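Transcription factor tau subunit sfc1 (Schizosaccharomyces pombe, PDB 4BJJ) forms part of the tauA domain of TFIIIC, which binds boxA promoter sites of tRNA genes, this chain being the Sfc7-interacting part of the protein. Local coordinates at residues Y13-H18 and S93-V98; E17-A22 and L54-R59; A50-E55 and Q97-R102. The protein carries 3 engineered substitutions. All coordinates share one frame; numbering follows the deposited sequence.

How the contacts relate
From the N terminus, strand 12-18 enters two of the contacts. Its end and the turn after it, 17-22, meet 54-59 in contact 2, closing a loop that holds the helices 25-30 and 35-47. The residues 50-55 just before strand 55-56 then pack on 97-102 in contact 3, closing a second loop that holds strands 68-73 and 78-83. Contact 1, between 13-18 and 93-98, closes the longest loop and encloses contact 2. Contact 3 shares 54-55 with contact 2 and 97-98 with contact 1 and runs on to 102, so it overlaps both. Contact 1 builds the sheet, contact 3 covers one of its faces, and contact 2 packs the end of strand 12-18.

Contact 1 (Y13-H18 and S93-V98); sequences YALIEH and SRIRQV
The ring of Tyr13 sets its edge against the side chain of Ser93, CE1 lying 3.5 Å from CB of the serine, which is near the ring plane. A small serine suits this place, letting the broad ring lie close. Leu15 packs its CB on CG2 of Ile95 at 3.4 Å. Its CG is anti to the backbone N (chi1 167°), which lays the side chain beside Val98, CD2 4.0 Å from CG1. Branched apolar residues suit this buried face. Three backbone bonds join the parallel segments: Tyr13 N to Arg94 O (2.9 Å), Arg96 N to Tyr13 O and Leu15 N to Gln97 O. Tyr13 pairs with Ile95 but Leu15 with Val98, so the second strand has one extra residue, a beta bulge, where Arg96 takes a nearly helical psi of -27°. The pair lies in a mixed sheet of a domain matching the Tau95 triple barrel family, and strand 12-18 also pairs antiparallel with the partner chain. Toward the strand's end the carboxylate of Glu17 passes Val98, OE2 standing 3.9 Å from CG1. Salt bridges from that oxygen to Arg75 and to a basic side chain of the partner chain probably offset the cost of burying a carboxylate.

Contact 2 (E17-A22 and L54-R59); sequences EHPGFA and LELNLR
His18 meets both Leu56 and Leu58 with its ring, where strand 12-18 of the triple barrel domain ends and the chain turns off toward helix 25-30. CG stands anti to the backbone N (chi1 -169°), which swings the imidazole out beside the two leucines. Its NE2 lies 3.5 Å from CD1 of Leu56, whose side chain crosses it at about a right angle. Leu58 instead slides past the ring in the opposite direction, bringing CD2 to 3.7 Å from CE1. A histidine suits the spot: its ring borders the leucine methyls obliquely, while both nitrogens have hydrogen-bond partners, Thr31 OG1 for NE2 and Gly20 for ND1. The ring of Phe28 meets it with the planes inclined at about 40°. Pro19 comes next; having no N-H, it cannot continue the strand's backbone bonding, and its compact ring offers an apolar surface. It and Leu56 reach toward each other, CD of Pro19 3.7 Å from CD2 of Leu56, so the two methyl branches of this leucine are shared between neighbours in sequence. CG of Pro19 also reaches CD1 of Leu58, more loosely, at 4.3 Å. At Gly20 the lack of a side chain lets the backbone fold back close to the imidazole. There, helping with the Thr31 bond to fix the ring's rotation, Gly20 N donates to His18 ND1 over 3.0 Å, 13° out of the ring plane.

Contact 3 (A50-E55 and Q97-R102); sequences AAALLE and QVFLFR. Engineered in segment 50-55: Ala50 (natural residue Lys), Ala51 (natural residue Gln).
Leu54 packs against two aromatic rings, those of Phe99 and Phe101. Its CG is anti to the backbone N (chi1 -174°), which carries the CD2 methyl over the phenyl ring of Phe99. CD2 of Leu54 sits over one face, 4.0 Å from CG of Phe99, and CB of Leu54 lies 3.6 Å from CD2 of Phe99, the two side chains crossing at about a right angle. The methyl carbon CD2 of Leu54 also lies 4.0 Å from CE2 of Phe101, so one branch serves both rings. A branched leucine suits this place because it can reach two flat rings at once, and a phenylalanine because it offers a broad apolar face as well as an edge. In each phenylalanine CG is anti to the carbonyl carbon (chi1 -61° in Phe99, -75° in Phe101), and the two rings, two residues apart on one side of the chain, are both turned toward 52-55.

The touching parts run in nearly the same direction, yet their backbones stay apart, CA of Leu54 7.3 Å from CA of Phe99, and the side chains fill the gap. The contact packs the loop before strand 55-56 against strand 88-100, in a domain that matches the Tau95 triple barrel family; the side chains of Ile16 and of Ala41 from helix 35-47 also pack on Leu54.

Backbone atoms meet the rims of the rings. Leu53 N lies in the plane of the Phe99 ring, 3.8 Å from CE2, and Leu54 O lies at the edge of Phe101, 3.6 Å from CZ, where the weakly positive ring hydrogens suit a carbonyl oxygen. Ala52, small enough to sit close, turns its CB obliquely toward CZ of Phe99. The same CB is touched by the extended side chain of Gln97, whose OE1 comes to 3.4 Å.

Contact 1 (Y13-H18 and S93-V98)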
ATOM      1  N   TYR A  13       1.022   4.958   7.693  1.00 41.84           N
ATOM      2  CA  TYR A  13       0.137   5.411   6.629  1.00 37.34           C
ATOM      3  C   TYR A  13      -1.138   4.599   6.577  1.00 35.11           C
ATOM      4  O   TYR A  13      -1.186   3.473   7.074  1.00 29.42           O
ATOM      5  CB  TYR A  13       0.806   5.257   5.270  1.00 35.22           C
ATOM      6  CG  TYR A  13       2.026   6.093   5.076  1.00 41.23           C
ATOM      7  CD1 TYR A  13       3.241   5.724   5.626  1.00 42.27           C
ATOM      8  CD2 TYR A  13       1.967   7.245   4.327  1.00 44.10           C
ATOM      9  CE1 TYR A  13       4.357   6.502   5.438  1.00 47.35           C
ATOM     10  CE2 TYR A  13       3.050   8.002   4.122  1.00 48.06           C
ATOM     11  CZ  TYR A  13       4.250   7.639   4.669  1.00 52.35           C
ATOM     12  OH  TYR A  13       5.337   8.448   4.438  1.00 58.20           O
ATOM     13  N   ALA A  14      -2.156   5.174   5.938  1.00 34.26           N
ATOM     14  CA  ALA A  14      -3.322   4.412   5.500  1.00 38.95           C
ATOM     15  C   ALA A  14      -3.268   4.199   3.990  1.00 39.18           C
ATOM     16  O   ALA A  14      -2.735   5.020   3.255  1.00 37.97           O
ATOM     17  CB  ALA A  14      -4.589   5.157   5.858  1.00 33.93           C
ATOM     18  N   LEU A  15      -3.865   3.124   3.515  1.00 39.40           N
ATOM     19  CA  LEU A  15      -3.776   2.811   2.095  1.00 39.15           C
ATOM     20  C   LEU A  15      -5.165   2.613   1.552  1.00 35.66           C
ATOM     21  O   LEU A  15      -5.945   1.885   2.115  1.00 37.98           O
ATOM     22  CB  LEU A  15      -2.937   1.555   1.885  1.00 40.17           C
ATOM     23  CG  LEU A  15      -2.976   0.906   0.497  1.00 44.80           C
ATOM     24  CD1 LEU A  15      -2.266   1.791  -0.505  1.00 42.03           C
ATOM     25  CD2 LEU A  15      -2.364  -0.493   0.548  1.00 43.88           C
ATOM     26  N   ILE A  16      -5.461   3.287   0.453  1.00 33.35           N
ATOM     27  CA  ILE A  16      -6.718   3.135  -0.225  1.00 33.53           C
ATOM     28  C   ILE A  16      -6.494   2.406  -1.540  1.00 33.48           C
ATOM     29  O   ILE A  16      -5.837   2.918  -2.438  1.00 36.53           O
ATOM     30  CB  ILE A  16      -7.347   4.494  -0.490  1.00 32.55           C
ATOM     31  CG1 ILE A  16      -7.611   5.196   0.833  1.00 32.52           C
ATOM     32  CG2 ILE A  16      -8.653   4.339  -1.230  1.00 36.07           C
ATOM     33  CD1 ILE A  16      -7.919   6.663   0.691  1.00 35.19           C
ATOM     34  N   GLU A  17      -7.056   1.212  -1.661  1.00 35.81           N
ATOM     35  CA  GLU A  17      -6.934   0.440  -2.903  1.00 35.39           C
ATOM     36  C   GLU A  17      -8.099   0.735  -3.831  1.00 38.96           C
ATOM     37  O   GLU A  17      -9.126   0.067  -3.794  1.00 39.80           O
ATOM     38  CB  GLU A  17      -6.802  -1.055  -2.602  1.00 31.42           C
ATOM     39  CG  GLU A  17      -5.501  -1.410  -1.873  1.00 33.20           C
ATOM     40  CD  GLU A  17      -5.246  -2.923  -1.755  1.00 47.00           C
ATOM     41  OE1 GLU A  17      -6.067  -3.749  -2.237  1.00 51.48           O
ATOM     42  OE2 GLU A  17      -4.208  -3.287  -1.165  1.00 46.19           O
ATOM     43  N   HIS A  18      -7.908   1.735  -4.683  1.00 38.88           N
ATOM     44  CA  HIS A  18      -8.932   2.225  -5.594  1.00 37.52           C
ATOM     45  C   HIS A  18      -8.886   1.402  -6.904  1.00 44.44           C
ATOM     46  O   HIS A  18      -7.823   0.993  -7.354  1.00 47.16           O
ATOM     47  CB  HIS A  18      -8.617   3.690  -5.820  1.00 36.72           C
ATOM     48  CG  HIS A  18      -9.672   4.472  -6.527  1.00 44.71           C
ATOM     49  ND1 HIS A  18     -10.007   4.242  -7.843  1.00 44.97           N
ATOM     50  CD2 HIS A  18     -10.393   5.552  -6.144  1.00 42.21           C
ATOM     51  CE1 HIS A  18     -10.921   5.115  -8.226  1.00 40.51           C
ATOM     52  NE2 HIS A  18     -11.168   5.930  -7.213  1.00 39.61           N
ATOM     53  N   SER A  93       8.127   2.198   6.039  1.00 48.70           N
ATOM     54  CA  SER A  93       7.051   2.600   6.951  1.00 50.14           C
ATOM     55  C   SER A  93       5.898   1.600   6.925  1.00 47.97           C
ATOM     56  O   SER A  93       5.658   0.949   5.920  1.00 47.94           O
ATOM     57  CB  SER A  93       6.510   3.978   6.566  1.00 47.48           C
ATOM     58  OG  SER A  93       7.552   4.907   6.429  1.00 51.61           O
ATOM     59  N   ARG A  94       5.179   1.492   8.033  1.00 40.12           N
ATOM     60  CA  ARG A  94       4.043   0.591   8.086  1.00 38.65           C
ATOM     61  C   ARG A  94       2.763   1.245   7.545  1.00 38.02           C
ATOM     62  O   ARG A  94       2.496   2.406   7.773  1.00 38.73           O
ATOM     63  CB  ARG A  94       3.822   0.092   9.503  1.00 34.47           C
ATOM     64  CG  ARG A  94       5.001  -0.653  10.053  1.00 39.23           C
ATOM     65  CD  ARG A  94       4.712  -1.203  11.440  1.00 40.91           C
ATOM     66  NE  ARG A  94       3.545  -2.083  11.465  1.00 45.05           N
ATOM     67  CZ  ARG A  94       2.971  -2.555  12.578  1.00 44.22           C
ATOM     68  NH1 ARG A  94       3.454  -2.214  13.762  1.00 41.93           N
ATOM     69  NH2 ARG A  94       1.910  -3.370  12.509  1.00 33.97           N
ATOM     70  N   ILE A  95       2.023   0.473   6.764  1.00 40.70           N
ATOM     71  CA  ILE A  95       0.694   0.811   6.339  1.00 38.56           C
ATOM     72  C   ILE A  95      -0.208   0.112   7.387  1.00 43.29           C
ATOM     73  O   ILE A  95      -0.313  -1.117   7.415  1.00 37.87           O
ATOM     74  CB  ILE A  95       0.451   0.281   4.906  1.00 36.33           C
ATOM     75  CG1 ILE A  95       1.397   0.961   3.923  1.00 44.85           C
ATOM     76  CG2 ILE A  95      -0.978   0.495   4.456  1.00 31.49           C
ATOM     77  CD1 ILE A  95       1.447   0.298   2.533  1.00 45.46           C
ATOM     78  N   ARG A  96      -0.832   0.894   8.266  1.00 46.39           N
ATOM     79  CA  ARG A  96      -1.557   0.326   9.406  1.00 42.15           C
ATOM     80  C   ARG A  96      -2.986  -0.061   9.066  1.00 38.25           C
ATOM     81  O   ARG A  96      -3.533  -0.952   9.696  1.00 37.38           O
ATOM     82  CB  ARG A  96      -1.557   1.276  10.605  1.00 39.14           C
ATOM     83  CG  ARG A  96      -0.192   1.542  11.233  1.00 36.65           C
ATOM     84  CD  ARG A  96       0.599   0.304  11.548  1.00 33.72           C
ATOM     85  NE  ARG A  96      -0.031  -0.606  12.499  1.00 38.88           N
ATOM     86  CZ  ARG A  96       0.096  -0.515  13.826  1.00 39.48           C
ATOM     87  NH1 ARG A  96       0.790   0.465  14.376  1.00 33.58           N
ATOM     88  NH2 ARG A  96      -0.510  -1.385  14.609  1.00 37.11           N
ATOM     89  N   GLN A  97      -3.583   0.607   8.088  1.00 36.32           N
ATOM     90  CA  GLN A  97      -4.924   0.260   7.632  1.00 32.50           C
ATOM     91  C   GLN A  97      -5.115   0.383   6.122  1.00 31.55           C
ATOM     92  O   GLN A  97      -4.495   1.203   5.456  1.00 35.64           O
ATOM     93  CB  GLN A  97      -6.015   1.074   8.358  1.00 36.95           C
ATOM     94  CG  GLN A  97      -6.999   0.120   9.044  1.00 43.42           C
ATOM     95  CD  GLN A  97      -8.053   0.805   9.877  1.00 55.08           C
ATOM     96  OE1 GLN A  97      -8.675   1.766   9.453  1.00 62.71           O
ATOM     97  NE2 GLN A  97      -8.295   0.273  11.057  1.00 59.28           N
ATOM     98  N   VAL A  98      -6.011  -0.441   5.601  1.00 31.12           N
ATOM     99  CA  VAL A  98      -6.281  -0.492   4.184  1.00 35.62           C
ATOM    100  C   VAL A  98      -7.770  -0.352   3.944  1.00 34.47           C
ATOM    101  O   VAL A  98      -8.561  -1.022   4.589  1.00 33.11           O
ATOM    102  CB  VAL A  98      -5.812  -1.834   3.578  1.00 36.35           C
ATOM    103  CG1 VAL A  98      -5.788  -1.742   2.092  1.00 41.43           C
ATOM    104  CG2 VAL A  98      -4.440  -2.161   4.058  1.00 41.38           C
TER

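Contact 2 (E17-A22 and L54-R59)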
ATOM      1  N   GLU A  17      -7.056   1.212  -1.661  1.00 35.81           N
ATOM      2  CA  GLU A  17      -6.934   0.440  -2.903  1.00 35.39           C
ATOM      3  C   GLU A  17      -8.099   0.735  -3.831  1.00 38.96           C
ATOM      4  O   GLU A  17      -9.126   0.067  -3.794  1.00 39.80           O
ATOM      5  CB  GLU A  17      -6.802  -1.055  -2.602  1.00 31.42           C
ATOM      6  CG  GLU A  17      -5.501  -1.410  -1.873  1.00 33.20           C
ATOM      7  CD  GLU A  17      -5.246  -2.923  -1.755  1.00 47.00           C
ATOM      8  OE1 GLU A  17      -6.067  -3.749  -2.237  1.00 51.48           O
ATOM      9  OE2 GLU A  17      -4.208  -3.287  -1.165  1.00 46.19           O
ATOM     10  N   HIS A  18      -7.908   1.735  -4.683  1.00 38.88           N
ATOM     11  CA  HIS A  18      -8.932   2.225  -5.594  1.00 37.52           C
ATOM     12  C   HIS A  18      -8.886   1.402  -6.904  1.00 44.44           C
ATOM     13  O   HIS A  18      -7.823   0.993  -7.354  1.00 47.16           O
ATOM     14  CB  HIS A  18      -8.617   3.690  -5.820  1.00 36.72           C
ATOM     15  CG  HIS A  18      -9.672   4.472  -6.527  1.00 44.71           C
ATOM     16  ND1 HIS A  18     -10.007   4.242  -7.843  1.00 44.97           N
ATOM     17  CD2 HIS A  18     -10.393   5.552  -6.144  1.00 42.21           C
ATOM     18  CE1 HIS A  18     -10.921   5.115  -8.226  1.00 40.51           C
ATOM     19  NE2 HIS A  18     -11.168   5.930  -7.213  1.00 39.61           N
ATOM     20  N   PRO A  19     -10.044   1.116  -7.508  1.00 44.51           N
ATOM     21  CA  PRO A  19     -10.079   0.238  -8.691  1.00 43.36           C
ATOM     22  C   PRO A  19     -10.003   0.948 -10.034  1.00 47.12           C
ATOM     23  O   PRO A  19      -9.846   0.299 -11.061  1.00 50.68           O
ATOM     24  CB  PRO A  19     -11.446  -0.434  -8.586  1.00 45.48           C
ATOM     25  CG  PRO A  19     -12.299   0.565  -7.845  1.00 41.40           C
ATOM     26  CD  PRO A  19     -11.389   1.357  -6.948  1.00 38.70           C
ATOM     27  N   GLY A  20     -10.164   2.261 -10.026  1.00 49.95           N
ATOM     28  CA  GLY A  20      -9.967   3.083 -11.213  1.00 48.23           C
ATOM     29  C   GLY A  20      -8.631   3.804 -11.352  1.00 45.41           C
ATOM     30  O   GLY A  20      -7.629   3.384 -10.814  1.00 44.70           O
ATOM     31  N   PHE A  21      -8.647   4.915 -12.078  1.00 45.94           N
ATOM     32  CA  PHE A  21      -7.428   5.514 -12.586  1.00 49.55           C
ATOM     33  C   PHE A  21      -7.391   7.011 -12.453  1.00 53.47           C
ATOM     34  O   PHE A  21      -8.411   7.697 -12.555  1.00 51.25           O
ATOM     35  CB  PHE A  21      -7.279   5.123 -14.052  1.00 54.13           C
ATOM     36  CG  PHE A  21      -7.354   3.640 -14.264  1.00 49.39           C
ATOM     37  CD1 PHE A  21      -6.270   2.835 -13.950  1.00 45.91           C
ATOM     38  CD2 PHE A  21      -8.523   3.052 -14.718  1.00 51.25           C
ATOM     39  CE1 PHE A  21      -6.341   1.471 -14.106  1.00 51.46           C
ATOM     40  CE2 PHE A  21      -8.610   1.683 -14.881  1.00 57.03           C
ATOM     41  CZ  PHE A  21      -7.523   0.884 -14.575  1.00 56.03           C
ATOM     42  N   ALA A  22      -6.183   7.511 -12.246  1.00 54.45           N
ATOM     43  CA  ALA A  22      -5.972   8.910 -11.907  1.00 63.11           C
ATOM     44  C   ALA A  22      -5.682   9.844 -13.097  1.00 69.89           C
ATOM     45  O   ALA A  22      -5.051  10.875 -12.908  1.00 77.56           O
ATOM     46  CB  ALA A  22      -4.848   9.006 -10.885  1.00 60.04           C
ATOM     47  N   LEU A  54     -15.189   4.668   4.330  1.00 44.63           N
ATOM     48  CA  LEU A  54     -14.954   5.429   3.124  1.00 40.04           C
ATOM     49  C   LEU A  54     -15.860   4.897   2.026  1.00 42.32           C
ATOM     50  O   LEU A  54     -16.066   3.696   1.894  1.00 44.11           O
ATOM     51  CB  LEU A  54     -13.480   5.333   2.732  1.00 41.65           C
ATOM     52  CG  LEU A  54     -12.953   6.157   1.567  1.00 44.10           C
ATOM     53  CD1 LEU A  54     -13.096   7.635   1.802  1.00 37.93           C
ATOM     54  CD2 LEU A  54     -11.481   5.800   1.344  1.00 48.29           C
ATOM     55  N   GLU A  55     -16.378   5.810   1.225  1.00 39.79           N
ATOM     56  CA  GLU A  55     -17.344   5.478   0.200  1.00 41.12           C
ATOM     57  C   GLU A  55     -16.818   5.823  -1.212  1.00 41.14           C
ATOM     58  O   GLU A  55     -16.181   6.848  -1.413  1.00 38.09           O
ATOM     59  CB  GLU A  55     -18.620   6.249   0.505  1.00 48.52           C
ATOM     60  CG  GLU A  55     -19.851   5.715  -0.160  1.00 62.61           C
ATOM     61  CD  GLU A  55     -21.090   6.420   0.319  1.00 69.66           C
ATOM     62  OE1 GLU A  55     -21.633   5.992   1.352  1.00 77.74           O
ATOM     63  OE2 GLU A  55     -21.514   7.400  -0.332  1.00 63.90           O
ATOM     64  N   LEU A  56     -17.076   4.940  -2.174  1.00 39.40           N
ATOM     65  CA  LEU A  56     -16.605   5.119  -3.541  1.00 37.80           C
ATOM     66  C   LEU A  56     -17.768   5.286  -4.509  1.00 42.63           C
ATOM     67  O   LEU A  56     -18.736   4.505  -4.520  1.00 42.87           O
ATOM     68  CB  LEU A  56     -15.752   3.926  -3.971  1.00 39.50           C
ATOM     69  CG  LEU A  56     -15.219   3.934  -5.414  1.00 43.29           C
ATOM     70  CD1 LEU A  56     -14.128   4.968  -5.605  1.00 40.78           C
ATOM     71  CD2 LEU A  56     -14.707   2.564  -5.766  1.00 47.20           C
ATOM     72  N   ASN A  57     -17.644   6.316  -5.329  1.00 41.47           N
ATOM     73  CA  ASN A  57     -18.632   6.624  -6.354  1.00 42.49           C
ATOM     74  C   ASN A  57     -17.955   6.882  -7.705  1.00 42.99           C
ATOM     75  O   ASN A  57     -17.551   8.006  -8.002  1.00 45.69           O
ATOM     76  CB  ASN A  57     -19.429   7.859  -5.922  1.00 42.82           C
ATOM     77  CG  ASN A  57     -20.642   8.080  -6.762  1.00 46.93           C
ATOM     78  OD1 ASN A  57     -20.961   7.289  -7.636  1.00 49.12           O
ATOM     79  ND2 ASN A  57     -21.330   9.159  -6.505  1.00 52.67           N
ATOM     80  N   LEU A  58     -17.818   5.834  -8.507  1.00 42.92           N
ATOM     81  CA  LEU A  58     -17.118   5.916  -9.793  1.00 41.68           C
ATOM     82  C   LEU A  58     -17.892   6.602 -10.901  1.00 46.36           C
ATOM     83  O   LEU A  58     -17.289   7.149 -11.820  1.00 51.21           O
ATOM     84  CB  LEU A  58     -16.753   4.523 -10.288  1.00 41.42           C
ATOM     85  CG  LEU A  58     -15.715   3.761  -9.472  1.00 41.28           C
ATOM     86  CD1 LEU A  58     -15.573   2.364 -10.041  1.00 40.32           C
ATOM     87  CD2 LEU A  58     -14.392   4.509  -9.468  1.00 41.68           C
ATOM     88  N   ARG A  59     -19.220   6.550 -10.836  1.00 46.19           N
ATOM     89  CA  ARG A  59     -20.066   7.127 -11.869  1.00 34.97           C
ATOM     90  C   ARG A  59     -21.092   8.083 -11.264  1.00 37.93           C
ATOM     91  O   ARG A  59     -22.265   7.759 -11.213  1.00 35.02           O
ATOM     92  CB  ARG A  59     -20.770   6.028 -12.657  1.00 32.90           C
ATOM     93  CG  ARG A  59     -19.845   5.002 -13.303  1.00 32.00           C
ATOM     94  CD  ARG A  59     -20.637   3.911 -13.999  1.00 37.08           C
ATOM     95  NE  ARG A  59     -21.557   4.430 -15.008  1.00 41.67           N
ATOM     96  CZ  ARG A  59     -21.204   4.844 -16.226  1.00 44.47           C
ATOM     97  NH1 ARG A  59     -19.930   4.839 -16.624  1.00 40.75           N
ATOM     98  NH2 ARG A  59     -22.137   5.278 -17.059  1.00 44.29           N
TER

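Contact 3 (A50-E55 and Q97-R102)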
ATOM      1  N   ALA A  50     -11.892   1.287  14.568  1.00 45.53           N
ATOM      2  CA  ALA A  50     -13.130   0.534  14.449  1.00 43.64           C
ATOM      3  C   ALA A  50     -14.242   1.251  13.673  1.00 45.24           C
ATOM      4  O   ALA A  50     -15.189   0.618  13.204  1.00 47.69           O
ATOM      5  CB  ALA A  50     -13.620   0.181  15.852  1.00 49.00           C
ATOM      6  N   ALA A  51     -14.131   2.571  13.565  1.00 44.35           N
ATOM      7  CA  ALA A  51     -15.153   3.415  12.951  1.00 38.95           C
ATOM      8  C   ALA A  51     -14.814   3.815  11.522  1.00 42.68           C
ATOM      9  O   ALA A  51     -15.617   4.478  10.856  1.00 44.90           O
ATOM     10  CB  ALA A  51     -15.361   4.688  13.799  1.00 38.50           C
ATOM     11  N   ALA A  52     -13.615   3.452  11.078  1.00 50.28           N
ATOM     12  CA  ALA A  52     -13.119   3.835   9.762  1.00 47.19           C
ATOM     13  C   ALA A  52     -14.105   3.483   8.664  1.00 41.87           C
ATOM     14  O   ALA A  52     -14.711   2.433   8.671  1.00 44.76           O
ATOM     15  CB  ALA A  52     -11.784   3.169   9.497  1.00 51.42           C
ATOM     16  N   LEU A  53     -14.216   4.372   7.699  1.00 44.94           N
ATOM     17  CA  LEU A  53     -15.294   4.332   6.733  1.00 46.62           C
ATOM     18  C   LEU A  53     -14.870   5.154   5.512  1.00 40.26           C
ATOM     19  O   LEU A  53     -14.298   6.222   5.634  1.00 39.88           O
ATOM     20  CB  LEU A  53     -16.566   4.935   7.378  1.00 46.77           C
ATOM     21  CG  LEU A  53     -17.856   4.865   6.574  1.00 58.35           C
ATOM     22  CD1 LEU A  53     -19.037   4.777   7.494  1.00 54.69           C
ATOM     23  CD2 LEU A  53     -18.005   6.063   5.653  1.00 67.91           C
ATOM     24  N   LEU A  54     -15.189   4.668   4.330  1.00 44.63           N
ATOM     25  CA  LEU A  54     -14.954   5.429   3.124  1.00 40.04           C
ATOM     26  C   LEU A  54     -15.860   4.897   2.026  1.00 42.32           C
ATOM     27  O   LEU A  54     -16.066   3.696   1.894  1.00 44.11           O
ATOM     28  CB  LEU A  54     -13.480   5.333   2.732  1.00 41.65           C
ATOM     29  CG  LEU A  54     -12.953   6.157   1.567  1.00 44.10           C
ATOM     30  CD1 LEU A  54     -13.096   7.635   1.802  1.00 37.93           C
ATOM     31  CD2 LEU A  54     -11.481   5.800   1.344  1.00 48.29           C
ATOM     32  N   GLU A  55     -16.378   5.810   1.225  1.00 39.79           N
ATOM     33  CA  GLU A  55     -17.344   5.478   0.200  1.00 41.12           C
ATOM     34  C   GLU A  55     -16.818   5.823  -1.212  1.00 41.14           C
ATOM     35  O   GLU A  55     -16.181   6.848  -1.413  1.00 38.09           O
ATOM     36  CB  GLU A  55     -18.620   6.249   0.505  1.00 48.52           C
ATOM     37  CG  GLU A  55     -19.851   5.715  -0.160  1.00 62.61           C
ATOM     38  CD  GLU A  55     -21.090   6.420   0.319  1.00 69.66           C
ATOM     39  OE1 GLU A  55     -21.633   5.992   1.352  1.00 77.74           O
ATOM     40  OE2 GLU A  55     -21.514   7.400  -0.332  1.00 63.90           O
ATOM     41  N   GLN A  97      -3.583   0.607   8.088  1.00 36.32           N
ATOM     42  CA  GLN A  97      -4.924   0.260   7.632  1.00 32.50           C
ATOM     43  C   GLN A  97      -5.115   0.383   6.122  1.00 31.55           C
ATOM     44  O   GLN A  97      -4.495   1.203   5.456  1.00 35.64           O
ATOM     45  CB  GLN A  97      -6.015   1.074   8.358  1.00 36.95           C
ATOM     46  CG  GLN A  97      -6.999   0.120   9.044  1.00 43.42           C
ATOM     47  CD  GLN A  97      -8.053   0.805   9.877  1.00 55.08           C
ATOM     48  OE1 GLN A  97      -8.675   1.766   9.453  1.00 62.71           O
ATOM     49  NE2 GLN A  97      -8.295   0.273  11.057  1.00 59.28           N
ATOM     50  N   VAL A  98      -6.011  -0.441   5.601  1.00 31.12           N
ATOM     51  CA  VAL A  98      -6.281  -0.492   4.184  1.00 35.62           C
ATOM     52  C   VAL A  98      -7.770  -0.352   3.944  1.00 34.47           C
ATOM     53  O   VAL A  98      -8.561  -1.022   4.589  1.00 33.11           O
ATOM     54  CB  VAL A  98      -5.812  -1.834   3.578  1.00 36.35           C
ATOM     55  CG1 VAL A  98      -5.788  -1.742   2.092  1.00 41.43           C
ATOM     56  CG2 VAL A  98      -4.440  -2.161   4.058  1.00 41.38           C
ATOM     57  N   PHE A  99      -8.136   0.515   3.012  1.00 36.97           N
ATOM     58  CA  PHE A  99      -9.492   0.564   2.478  1.00 37.30           C
ATOM     59  C   PHE A  99      -9.501  -0.206   1.152  1.00 36.85           C
ATOM     60  O   PHE A  99      -8.866   0.194   0.167  1.00 36.95           O
ATOM     61  CB  PHE A  99      -9.930   2.015   2.279  1.00 37.48           C
ATOM     62  CG  PHE A  99      -9.957   2.829   3.550  1.00 40.92           C
ATOM     63  CD1 PHE A  99      -8.788   3.380   4.064  1.00 38.36           C
ATOM     64  CD2 PHE A  99     -11.164   3.047   4.230  1.00 43.52           C
ATOM     65  CE1 PHE A  99      -8.814   4.132   5.215  1.00 42.72           C
ATOM     66  CE2 PHE A  99     -11.198   3.803   5.394  1.00 44.16           C
ATOM     67  CZ  PHE A  99     -10.024   4.355   5.883  1.00 43.94           C
ATOM     68  N   LEU A 100     -10.209  -1.322   1.157  1.00 31.64           N
ATOM     69  CA  LEU A 100     -10.220  -2.270   0.051  1.00 33.86           C
ATOM     70  C   LEU A 100     -11.435  -2.051  -0.825  1.00 40.05           C
ATOM     71  O   LEU A 100     -12.560  -2.371  -0.450  1.00 44.06           O
ATOM     72  CB  LEU A 100     -10.231  -3.701   0.585  1.00 34.12           C
ATOM     73  CG  LEU A 100      -9.055  -4.084   1.497  1.00 44.32           C
ATOM     74  CD1 LEU A 100      -9.452  -5.197   2.440  1.00 51.47           C
ATOM     75  CD2 LEU A 100      -7.839  -4.505   0.737  1.00 45.04           C
ATOM     76  N   PHE A 101     -11.194  -1.485  -1.995  1.00 50.00           N
ATOM     77  CA  PHE A 101     -12.221  -1.354  -3.001  1.00 47.68           C
ATOM     78  C   PHE A 101     -12.007  -2.357  -4.134  1.00 54.64           C
ATOM     79  O   PHE A 101     -12.976  -2.854  -4.681  1.00 58.77           O
ATOM     80  CB  PHE A 101     -12.267   0.068  -3.545  1.00 41.34           C
ATOM     81  CG  PHE A 101     -12.876   1.037  -2.619  1.00 39.27           C
ATOM     82  CD1 PHE A 101     -14.219   0.961  -2.312  1.00 39.91           C
ATOM     83  CD2 PHE A 101     -12.116   2.031  -2.056  1.00 38.87           C
ATOM     84  CE1 PHE A 101     -14.789   1.862  -1.454  1.00 44.15           C
ATOM     85  CE2 PHE A 101     -12.691   2.938  -1.194  1.00 46.68           C
ATOM     86  CZ  PHE A 101     -14.041   2.858  -0.900  1.00 43.18           C
ATOM     87  N   ARG A 102     -10.754  -2.659  -4.491  1.00 59.97           N
ATOM     88  CA  ARG A 102     -10.501  -3.699  -5.507  1.00 60.86           C
ATOM     89  C   ARG A 102     -10.915  -5.044  -4.976  1.00 73.07           C
ATOM     90  O   ARG A 102     -10.873  -5.274  -3.771  1.00 82.95           O
ATOM     91  CB  ARG A 102      -9.029  -3.765  -5.897  1.00 51.55           C
ATOM     92  CG  ARG A 102      -8.496  -2.442  -6.322  1.00 53.60           C
ATOM     93  CD  ARG A 102      -7.217  -2.564  -7.069  1.00 46.95           C
ATOM     94  NE  ARG A 102      -6.072  -2.651  -6.183  1.00 50.32           N
ATOM     95  CZ  ARG A 102      -5.318  -1.622  -5.804  1.00 47.43           C
ATOM     96  NH1 ARG A 102      -5.592  -0.382  -6.205  1.00 40.97           N
ATOM     97  NH2 ARG A 102      -4.273  -1.844  -5.019  1.00 50.80           N
TER